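Local coordinates for protein beta2-microglobulin (Anolis carolinensis, PDB 7CPO) that forms the light chain of an MHC class I complex, where it probably supports the heavy chain as it presents peptides to T cells, at residues B[8-13]-B[24-29]; B[33-38]-B[82-87]; B[49-54]-B[62-67]. All coordinates share one frame; numbering follows the deposited sequence.

How the contacts relate
All three contacts pair antiparallel strands of one immunoglobulin C1-set sandwich. Contacts 1 and 3 lie in the same four-stranded sheet, at its two margins, and meet where strands 21-30 and 62-70 adjoin, Cys25 N bonding Val66 O. Contact 2 belongs to the opposing sheet, and its Ile35 and Ile37 pack against Cys25, Ala27 and Val66 across the interior. Contact 1 is the buried one: its aromatic and polar outer face is covered by the MHC class I heavy chain. Contacts 2 and 3 are only partly buried. Contact 2 combines aliphatic packing inside with an amide-carboxylate bond outside, whereas contact 3 begins as a regular pair and then uses an arginine and a serine to fasten backbone where the pairing is interrupted.

Contact 1: B[8-13]-B[24-29]; sequences QVYFRH and HCYAES
The first hairpin of the immunoglobulin C1-set sandwich pairs Gln8, Val9 and Tyr10 antiparallel with Tyr26, Cys25 and His24. Gln8 and Tyr26 exchange two backbone hydrogen bonds, and Tyr10 and His24 two more, the shorter being His24 N to Tyr10 O at 2.7 Å. Inward, a valine packs beside the disulfide: Val9 CG1 rests 4.0 Å from Cys25 SG, whose bond to Cys80 crosses to the other sheet. The outward face, with Tyr10, His24, Tyr26 and Gln8, is largely aromatic. Tyr10 holds CG between its backbone N and carbonyl carbon (chi1 48°), which lays the ring over the neighbouring strand, and His24 CB sits above one face, 3.6 Å from the ring centroid, as a CH-pi contact. The two rings are nearly parallel, at 7°, but slid so far that they barely overlap, with centroids 4.7 Å apart. Histidine can serve both chains here: ND1 makes a weak bond in the ring plane to Tyr10 O at 3.4 Å, while NE2 pairs with Ser239 N of the MHC class I heavy chain. Pro237 O of that chain bonds the Tyr10 hydroxyl, and Gln8 NE2 donates to Leu234 O of the heavy chain, so the hairpin's outer face is an intersubunit surface. Tyr26 CB lies at the rim of the Tyr10 ring, near its plane and 3.7 Å from OH.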
loop_
_atom_site.group_PDB
_atom_site.type_symbol
_atom_site.label_atom_id
_atom_site.label_comp_id
_atom_site.label_asym_id
_atom_site.label_seq_id
_atom_site.Cartn_x
_atom_site.Cartn_y
_atom_site.Cartn_z
ATOM N N GLN B 8 -1.195 -11.645 -6.122
ATOM C CA GLN B 8 0.125 -12.167 -6.436
ATOM C C GLN B 8 0.630 -12.965 -5.241
ATOM O O GLN B 8 0.463 -12.546 -4.094
ATOM C CB GLN B 8 1.084 -11.028 -6.783
ATOM C CG GLN B 8 2.501 -11.426 -7.073
ATOM C CD GLN B 8 3.160 -10.472 -8.052
ATOM O OE1 GLN B 8 2.839 -10.474 -9.241
ATOM N NE2 GLN B 8 4.080 -9.643 -7.556
ATOM N N VAL B 9 1.228 -14.119 -5.514
ATOM C CA VAL B 9 1.783 -14.994 -4.489
ATOM C C VAL B 9 3.274 -15.174 -4.747
ATOM O O VAL B 9 3.717 -15.229 -5.901
ATOM C CB VAL B 9 1.064 -16.359 -4.463
ATOM C CG1 VAL B 9 -0.416 -16.170 -4.143
ATOM C CG2 VAL B 9 1.257 -17.106 -5.791
ATOM N N TYR B 10 4.056 -15.259 -3.670
ATOM C CA TYR B 10 5.509 -15.324 -3.818
ATOM C C TYR B 10 6.131 -15.709 -2.480
ATOM O O TYR B 10 5.507 -15.555 -1.424
ATOM C CB TYR B 10 6.088 -13.987 -4.305
ATOM C CG TYR B 10 5.557 -12.792 -3.528
ATOM C CD1 TYR B 10 6.310 -12.202 -2.517
ATOM C CD2 TYR B 10 4.289 -12.273 -3.791
ATOM C CE1 TYR B 10 5.813 -11.119 -1.791
ATOM C CE2 TYR B 10 3.781 -11.208 -3.068
ATOM C CZ TYR B 10 4.548 -10.627 -2.075
ATOM O OH TYR B 10 4.036 -9.561 -1.376
ATOM N N PHE B 11 7.364 -16.219 -2.548
ATOM C CA PHE B 11 8.264 -16.405 -1.423
ATOM C C PHE B 11 9.204 -15.215 -1.318
ATOM O O PHE B 11 9.484 -14.535 -2.307
ATOM C CB PHE B 11 9.121 -17.661 -1.591
ATOM C CG PHE B 11 8.401 -18.952 -1.353
ATOM C CD1 PHE B 11 7.514 -19.090 -0.308
ATOM C CD2 PHE B 11 8.655 -20.046 -2.166
ATOM C CE1 PHE B 11 6.871 -20.290 -0.089
ATOM C CE2 PHE B 11 8.017 -21.239 -1.958
ATOM C CZ PHE B 11 7.121 -21.367 -0.920
ATOM N N ARG B 12 9.741 -14.999 -0.111
ATOM C CA ARG B 12 10.758 -13.961 0.054
ATOM C C ARG B 12 12.034 -14.325 -0.700
ATOM O O ARG B 12 12.650 -13.464 -1.347
ATOM C CB ARG B 12 11.049 -13.724 1.540
ATOM C CG ARG B 12 12.347 -12.956 1.819
ATOM C CD ARG B 12 12.257 -11.510 1.330
ATOM N NE ARG B 12 13.455 -10.723 1.629
ATOM C CZ ARG B 12 14.524 -10.683 0.843
ATOM N NH1 ARG B 12 14.544 -11.399 -0.271
ATOM N NH2 ARG B 12 15.573 -9.946 1.162
ATOM N N HIS B 13 12.454 -15.590 -0.617
ATOM C CA HIS B 13 13.547 -16.125 -1.418
ATOM C C HIS B 13 13.040 -17.243 -2.327
ATOM O O HIS B 13 12.034 -17.889 -2.019
ATOM C CB HIS B 13 14.681 -16.682 -0.546
ATOM C CG HIS B 13 15.135 -15.755 0.537
ATOM N ND1 HIS B 13 16.038 -14.737 0.316
ATOM C CD2 HIS B 13 14.833 -15.714 1.856
ATOM C CE1 HIS B 13 16.265 -14.101 1.452
ATOM N NE2 HIS B 13 15.545 -14.673 2.401
ATOM N N HIS B 24 3.979 -15.289 0.830
ATOM C CA HIS B 24 3.143 -14.094 0.824
ATOM C C HIS B 24 1.999 -14.238 -0.161
ATOM O O HIS B 24 2.163 -14.807 -1.240
ATOM C CB HIS B 24 3.921 -12.833 0.427
ATOM C CG HIS B 24 5.185 -12.612 1.198
ATOM N ND1 HIS B 24 6.342 -13.324 0.951
ATOM C CD2 HIS B 24 5.490 -11.720 2.176
ATOM C CE1 HIS B 24 7.300 -12.894 1.757
ATOM N NE2 HIS B 24 6.810 -11.921 2.511
ATOM N N CYS B 25 0.852 -13.672 0.199
ATOM C CA CYS B 25 -0.232 -13.429 -0.740
ATOM C C CYS B 25 -0.650 -11.963 -0.634
ATOM O O CYS B 25 -0.929 -11.464 0.462
ATOM C CB CYS B 25 -1.413 -14.367 -0.483
ATOM S SG CYS B 25 -2.800 -14.085 -1.628
ATOM N N TYR B 26 -0.686 -11.275 -1.771
ATOM C CA TYR B 26 -0.859 -9.828 -1.808
ATOM C C TYR B 26 -1.974 -9.468 -2.775
ATOM O O TYR B 26 -1.979 -9.919 -3.924
ATOM C CB TYR B 26 0.445 -9.142 -2.208
ATOM C CG TYR B 26 0.343 -7.647 -2.299
ATOM C CD1 TYR B 26 0.125 -6.872 -1.167
ATOM C CD2 TYR B 26 0.466 -7.002 -3.522
ATOM C CE1 TYR B 26 0.034 -5.491 -1.257
ATOM C CE2 TYR B 26 0.371 -5.634 -3.618
ATOM C CZ TYR B 26 0.152 -4.882 -2.483
ATOM O OH TYR B 26 0.057 -3.513 -2.579
ATOM N N ALA B 27 -2.921 -8.672 -2.302
ATOM C CA ALA B 27 -4.069 -8.243 -3.077
ATOM C C ALA B 27 -4.095 -6.728 -3.105
ATOM O O ALA B 27 -3.802 -6.075 -2.102
ATOM C CB ALA B 27 -5.378 -8.764 -2.489
ATOM N N GLU B 28 -4.451 -6.171 -4.254
ATOM C CA GLU B 28 -4.488 -4.730 -4.402
ATOM C C GLU B 28 -5.532 -4.388 -5.453
ATOM O O GLU B 28 -6.064 -5.266 -6.134
ATOM C CB GLU B 28 -3.099 -4.174 -4.756
ATOM C CG GLU B 28 -2.595 -4.474 -6.166
ATOM C CD GLU B 28 -1.399 -3.606 -6.539
ATOM O OE1 GLU B 28 -0.806 -3.007 -5.623
ATOM O OE2 GLU B 28 -1.037 -3.521 -7.731
ATOM N N SER B 29 -5.853 -3.099 -5.541
ATOM C CA SER B 29 -6.708 -2.541 -6.580
ATOM C C SER B 29 -8.172 -2.954 -6.443
ATOM O O SER B 29 -8.922 -2.876 -7.412
ATOM C CB SER B 29 -6.173 -2.904 -7.970
ATOM O OG SER B 29 -4.827 -2.475 -8.096
#

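Contact 2: B[33-38]-B[82-87]; sequences PKINIT and VEHITL
Asn36 sets its CG anti to the backbone N (chi1 -173°), and Glu83 turns CG beside its own N, opposite the carbonyl carbon (chi1 -48°), torsions that carry both side chains out the same way, side by side, from paired strand positions. Asn36 ND2 then donates to Glu83 OE1 at 2.7 Å. The amide and carboxylate planes stand 89° apart, and the amide N-H comes in from above the carboxylate plane, so the bond is short but bent. Polar residues fit this partly exposed outward face, where the amide gives the carboxylate a donor. A leucine in place of Asn36 would probably leave Glu83 OE1 without its amide mate and its carboxylate freer to turn. Beneath them the backbones form an antiparallel hydrogen-bonded pair, Asn36 N to Glu83 O at 3.1 Å and Glu83 N to Asn36 O at 2.8 Å.

On the inward side branched aliphatics meet: Ile35 reaches out along its CG1 arm to bring CD1 within 3.9 Å of Val82 CG1, while Ile37 CG1 touches Val82 CG2 more loosely. Beyond the pairing, His84 opens a type I turn ending at Leu87. Its buried ring makes two bonds that together fix its rotation, ND1 to Thr86 OG1 at 2.9 Å and NE2 to Pro32 O, while CD2 lies 3.0 Å from Lys34 O in the ring plane. The contact joins strands 36-41 and 78-83 of one sheet; Ile35 leans on Ala27 and Phe30 of strand 21-30 in the opposing sheet, Ile37 on Cys25 of that strand and on Val66 of strand 62-70, and His84 meets Phe30 edge-to-face.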
loop_
_atom_site.group_PDB
_atom_site.type_symbol
_atom_site.label_atom_id
_atom_site.label_comp_id
_atom_site.label_asym_id
_atom_site.label_seq_id
_atom_site.Cartn_x
_atom_site.Cartn_y
_atom_site.Cartn_z
ATOM N N PRO B 33 -13.389 -2.714 0.854
ATOM C CA PRO B 33 -12.186 -3.309 1.465
ATOM C C PRO B 33 -12.381 -4.686 2.082
ATOM O O PRO B 33 -11.381 -5.359 2.367
ATOM C CB PRO B 33 -11.805 -2.286 2.543
ATOM C CG PRO B 33 -13.114 -1.626 2.890
ATOM C CD PRO B 33 -13.853 -1.528 1.603
ATOM N N LYS B 34 -13.609 -5.115 2.325
ATOM C CA LYS B 34 -13.834 -6.444 2.870
ATOM C C LYS B 34 -13.286 -7.501 1.921
ATOM O O LYS B 34 -13.705 -7.595 0.761
ATOM C CB LYS B 34 -15.326 -6.657 3.120
ATOM C CG LYS B 34 -15.705 -8.100 3.387
ATOM C CD LYS B 34 -17.054 -8.222 4.090
ATOM C CE LYS B 34 -18.190 -7.475 3.404
ATOM N NZ LYS B 34 -19.503 -7.930 3.961
ATOM N N ILE B 35 -12.332 -8.285 2.411
ATOM C CA ILE B 35 -11.697 -9.313 1.600
ATOM C C ILE B 35 -11.160 -10.380 2.542
ATOM O O ILE B 35 -10.699 -10.081 3.649
ATOM C CB ILE B 35 -10.587 -8.714 0.703
ATOM C CG1 ILE B 35 -10.243 -9.654 -0.462
ATOM C CG2 ILE B 35 -9.349 -8.375 1.527
ATOM C CD1 ILE B 35 -9.266 -9.048 -1.491
ATOM N N ASN B 36 -11.239 -11.632 2.107
ATOM C CA ASN B 36 -10.717 -12.734 2.895
ATOM C C ASN B 36 -9.647 -13.454 2.091
ATOM O O ASN B 36 -9.884 -13.859 0.948
ATOM C CB ASN B 36 -11.826 -13.689 3.326
ATOM C CG ASN B 36 -11.314 -14.748 4.276
ATOM O OD1 ASN B 36 -11.024 -14.458 5.440
ATOM N ND2 ASN B 36 -11.184 -15.981 3.789
ATOM N N ILE B 37 -8.472 -13.605 2.697
ATOM C CA ILE B 37 -7.283 -14.129 2.047
ATOM C C ILE B 37 -6.736 -15.228 2.936
ATOM O O ILE B 37 -6.362 -14.967 4.083
ATOM C CB ILE B 37 -6.230 -13.035 1.829
ATOM C CG1 ILE B 37 -6.778 -11.982 0.868
ATOM C CG2 ILE B 37 -4.949 -13.643 1.310
ATOM C CD1 ILE B 37 -6.239 -10.609 1.092
ATOM N N THR B 38 -6.693 -16.452 2.412
ATOM C CA THR B 38 -6.296 -17.626 3.178
ATOM C C THR B 38 -5.102 -18.282 2.502
ATOM O O THR B 38 -5.173 -18.635 1.320
ATOM C CB THR B 38 -7.451 -18.623 3.300
ATOM O OG1 THR B 38 -8.549 -18.005 3.978
ATOM C CG2 THR B 38 -7.011 -19.841 4.089
ATOM N N VAL B 82 -8.560 -16.292 -2.314
ATOM C CA VAL B 82 -9.073 -14.930 -2.184
ATOM C C VAL B 82 -10.581 -14.953 -2.406
ATOM O O VAL B 82 -11.053 -15.430 -3.445
ATOM C CB VAL B 82 -8.401 -13.980 -3.191
ATOM C CG1 VAL B 82 -9.026 -12.581 -3.110
ATOM C CG2 VAL B 82 -6.891 -13.941 -2.974
ATOM N N GLU B 83 -11.330 -14.424 -1.441
ATOM C CA GLU B 83 -12.772 -14.239 -1.566
ATOM C C GLU B 83 -13.104 -12.752 -1.504
ATOM O O GLU B 83 -12.583 -12.033 -0.641
ATOM C CB GLU B 83 -13.515 -14.983 -0.462
ATOM C CG GLU B 83 -13.060 -16.400 -0.286
ATOM C CD GLU B 83 -13.483 -16.954 1.044
ATOM O OE1 GLU B 83 -12.615 -17.190 1.913
ATOM O OE2 GLU B 83 -14.699 -17.124 1.231
ATOM N N HIS B 84 -13.977 -12.297 -2.404
ATOM C CA HIS B 84 -14.316 -10.881 -2.495
ATOM C C HIS B 84 -15.655 -10.722 -3.198
ATOM O O HIS B 84 -16.044 -11.555 -4.016
ATOM C CB HIS B 84 -13.233 -10.088 -3.239
ATOM C CG HIS B 84 -13.449 -8.606 -3.223
ATOM N ND1 HIS B 84 -13.728 -7.882 -4.362
ATOM C CD2 HIS B 84 -13.429 -7.713 -2.207
ATOM C CE1 HIS B 84 -13.867 -6.607 -4.049
ATOM N NE2 HIS B 84 -13.686 -6.477 -2.748
ATOM N N ILE B 85 -16.327 -9.605 -2.898
ATOM C CA ILE B 85 -17.671 -9.332 -3.415
ATOM C C ILE B 85 -17.724 -9.387 -4.937
ATOM O O ILE B 85 -18.775 -9.691 -5.513
ATOM C CB ILE B 85 -18.154 -7.964 -2.897
ATOM C CG1 ILE B 85 -19.617 -7.726 -3.259
ATOM C CG2 ILE B 85 -17.287 -6.864 -3.448
ATOM C CD1 ILE B 85 -20.556 -8.080 -2.155
ATOM N N THR B 86 -16.616 -9.079 -5.614
ATOM C CA THR B 86 -16.555 -9.142 -7.070
ATOM C C THR B 86 -16.257 -10.537 -7.598
ATOM O O THR B 86 -16.300 -10.743 -8.814
ATOM C CB THR B 86 -15.484 -8.189 -7.595
ATOM O OG1 THR B 86 -14.197 -8.593 -7.092
ATOM C CG2 THR B 86 -15.793 -6.760 -7.163
ATOM N N LEU B 87 -15.935 -11.487 -6.726
ATOM C CA LEU B 87 -15.560 -12.830 -7.154
ATOM C C LEU B 87 -16.689 -13.793 -6.820
ATOM O O LEU B 87 -16.848 -14.180 -5.650
ATOM C CB LEU B 87 -14.257 -13.274 -6.480
ATOM C CG LEU B 87 -13.046 -12.386 -6.765
ATOM C CD1 LEU B 87 -11.776 -12.996 -6.173
ATOM C CD2 LEU B 87 -12.903 -12.137 -8.258
#

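Contact 3: B[49-54]-B[62-67]; sequences VQQSDL and FERLVY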
loop_
_atom_site.group_PDB
_atom_site.type_symbol
_atom_site.label_atom_id
_atom_site.label_comp_id
_atom_site.label_asym_id
_atom_site.label_seq_id
_atom_site.Cartn_x
_atom_site.Cartn_y
_atom_site.Cartn_z
ATOM N N VAL B 49 -0.314 -17.340 10.755
ATOM C CA VAL B 49 -0.456 -16.449 9.622
ATOM C C VAL B 49 -0.516 -15.008 10.114
ATOM O O VAL B 49 -1.138 -14.712 11.141
ATOM C CB VAL B 49 -1.719 -16.836 8.836
ATOM C CG1 VAL B 49 -1.953 -15.875 7.702
ATOM C CG2 VAL B 49 -1.600 -18.280 8.345
ATOM N N GLN B 50 0.117 -14.098 9.377
ATOM C CA GLN B 50 0.105 -12.680 9.703
ATOM C C GLN B 50 -0.520 -11.885 8.568
ATOM O O GLN B 50 -0.463 -12.297 7.405
ATOM C CB GLN B 50 1.510 -12.170 9.941
ATOM C CG GLN B 50 2.245 -12.969 10.970
ATOM C CD GLN B 50 2.669 -12.115 12.124
ATOM O OE1 GLN B 50 3.772 -11.568 12.126
ATOM N NE2 GLN B 50 1.790 -11.966 13.110
ATOM N N GLN B 51 -1.090 -10.725 8.905
ATOM C CA GLN B 51 -1.660 -9.833 7.898
ATOM C C GLN B 51 -1.417 -8.365 8.241
ATOM O O GLN B 51 -1.598 -7.937 9.385
ATOM C CB GLN B 51 -3.156 -10.095 7.723
ATOM C CG GLN B 51 -4.068 -9.425 8.716
ATOM C CD GLN B 51 -5.505 -9.510 8.274
ATOM O OE1 GLN B 51 -5.874 -10.426 7.534
ATOM N NE2 GLN B 51 -6.329 -8.554 8.711
ATOM N N SER B 52 -1.013 -7.599 7.234
ATOM C CA SER B 52 -0.746 -6.179 7.385
ATOM C C SER B 52 -2.035 -5.409 7.631
ATOM O O SER B 52 -3.143 -5.881 7.352
ATOM C CB SER B 52 -0.075 -5.622 6.127
ATOM O OG SER B 52 -1.046 -5.525 5.095
ATOM N N ASP B 53 -1.873 -4.180 8.112
ATOM C CA ASP B 53 -3.022 -3.301 8.243
ATOM C C ASP B 53 -3.544 -2.899 6.862
ATOM O O ASP B 53 -2.919 -3.152 5.822
ATOM C CB ASP B 53 -2.662 -2.077 9.085
ATOM C CG ASP B 53 -2.261 -2.449 10.509
ATOM O OD1 ASP B 53 -1.251 -1.910 11.017
ATOM O OD2 ASP B 53 -2.952 -3.301 11.114
ATOM N N LEU B 54 -4.726 -2.288 6.858
ATOM C CA LEU B 54 -5.430 -1.963 5.626
ATOM C C LEU B 54 -5.086 -0.545 5.173
ATOM O O LEU B 54 -5.402 0.431 5.859
ATOM C CB LEU B 54 -6.936 -2.114 5.831
ATOM C CG LEU B 54 -7.817 -1.691 4.660
ATOM C CD1 LEU B 54 -7.678 -2.689 3.509
ATOM C CD2 LEU B 54 -9.262 -1.556 5.116
ATOM N N PHE B 62 -7.829 -0.517 -2.294
ATOM C CA PHE B 62 -7.254 -1.068 -1.081
ATOM C C PHE B 62 -6.132 -2.064 -1.365
ATOM O O PHE B 62 -6.007 -2.594 -2.467
ATOM C CB PHE B 62 -8.365 -1.722 -0.284
ATOM C CG PHE B 62 -9.357 -0.734 0.240
ATOM C CD1 PHE B 62 -9.102 -0.049 1.423
ATOM C CD2 PHE B 62 -10.528 -0.462 -0.461
ATOM C CE1 PHE B 62 -10.010 0.880 1.917
ATOM C CE2 PHE B 62 -11.436 0.464 0.015
ATOM C CZ PHE B 62 -11.179 1.141 1.212
ATOM N N GLU B 63 -5.293 -2.283 -0.347
ATOM C CA GLU B 63 -4.187 -3.235 -0.397
ATOM C C GLU B 63 -4.151 -4.030 0.902
ATOM O O GLU B 63 -4.480 -3.512 1.973
ATOM C CB GLU B 63 -2.813 -2.566 -0.580
ATOM C CG GLU B 63 -2.807 -1.308 -1.406
ATOM C CD GLU B 63 -1.510 -0.520 -1.257
ATOM O OE1 GLU B 63 -1.012 -0.389 -0.110
ATOM O OE2 GLU B 63 -0.988 -0.042 -2.292
ATOM N N ARG B 64 -3.710 -5.287 0.800
ATOM C CA ARG B 64 -3.648 -6.184 1.948
ATOM C C ARG B 64 -2.602 -7.257 1.690
ATOM O O ARG B 64 -2.617 -7.906 0.637
ATOM C CB ARG B 64 -5.010 -6.829 2.219
ATOM C CG ARG B 64 -5.006 -7.858 3.352
ATOM C CD ARG B 64 -5.068 -7.181 4.710
ATOM N NE ARG B 64 -6.404 -6.664 4.985
ATOM C CZ ARG B 64 -6.728 -5.980 6.074
ATOM N NH1 ARG B 64 -5.809 -5.726 6.996
ATOM N NH2 ARG B 64 -7.974 -5.559 6.244
ATOM N N LEU B 65 -1.714 -7.454 2.658
ATOM C CA LEU B 65 -0.664 -8.455 2.586
ATOM C C LEU B 65 -0.895 -9.505 3.663
ATOM O O LEU B 65 -1.253 -9.175 4.798
ATOM C CB LEU B 65 0.716 -7.819 2.755
ATOM C CG LEU B 65 1.877 -8.814 2.761
ATOM C CD1 LEU B 65 2.109 -9.445 1.370
ATOM C CD2 LEU B 65 3.115 -8.119 3.271
ATOM N N VAL B 66 -0.709 -10.772 3.293
ATOM C CA VAL B 66 -0.945 -11.920 4.161
ATOM C C VAL B 66 0.237 -12.855 4.001
ATOM O O VAL B 66 0.637 -13.164 2.873
ATOM C CB VAL B 66 -2.257 -12.642 3.805
ATOM C CG1 VAL B 66 -2.510 -13.785 4.770
ATOM C CG2 VAL B 66 -3.439 -11.655 3.826
ATOM N N TYR B 67 0.816 -13.292 5.113
ATOM C CA TYR B 67 2.037 -14.072 4.988
ATOM C C TYR B 67 2.219 -14.982 6.196
ATOM O O TYR B 67 1.553 -14.837 7.225
ATOM C CB TYR B 67 3.258 -13.163 4.788
ATOM C CG TYR B 67 3.505 -12.203 5.925
ATOM C CD1 TYR B 67 4.378 -12.524 6.957
ATOM C CD2 TYR B 67 2.871 -10.972 5.968
ATOM C CE1 TYR B 67 4.601 -11.647 8.014
ATOM C CE2 TYR B 67 3.093 -10.081 7.020
ATOM C CZ TYR B 67 3.959 -10.425 8.037
ATOM O OH TYR B 67 4.175 -9.543 9.076
#
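Phe62 and Leu54 meet at the loop end of a beta hairpin in the immunoglobulin sandwich, where strands 49-56 and 62-70 run antiparallel along one sheet margin. The Leu54 methyl CD1 approaches Phe62 CD1 obliquely at 3.7 Å, and both side chains also pack on Pro33, so large apolar groups suit this end. Glu63 gives Leu54 CD1 only its carbonyl oxygen to rest on; its carboxylate turns to Lys57 in a salt bridge.

Arg64 starts inward, its aliphatic stem against Ile37, but bends at chi2 and chi3 (80° and 74°), which curls the guanidinium back over the first segment. NH1 donates to Ser52 O at 2.7 Å, the acceptor lying in the guanidinium plane. Leu54 CB lies over one face of the group, and Gln51 NE2 over the other at 3.3 Å from NH1, a packing contact and not a hydrogen bond, since both nitrogens are donors. Arginine's length and flatness let it reach and bond a backbone carbonyl where regular pairing is interrupted.

Leu65 is gripped twice by Ser52: its O takes Ser52 N at 2.9 Å, and its N-H goes to Ser52 OG at 3.2 Å. That hydroxyl also donates to Asp53 O, so the small serine replaces a missing strand bond and pins the bend. Val66 turns inward, where its CG1 meets Val49 CG1 at 3.6 Å beside Leu39. Tyr67 restores the regular hydrogen-bonded pair with Gln50, whose N lies 2.7 Å from Tyr67 O. On the outer face the Tyr67 ring receives Gln50 CB over one face, 3.8 Å from its centroid and 21° off the ring normal.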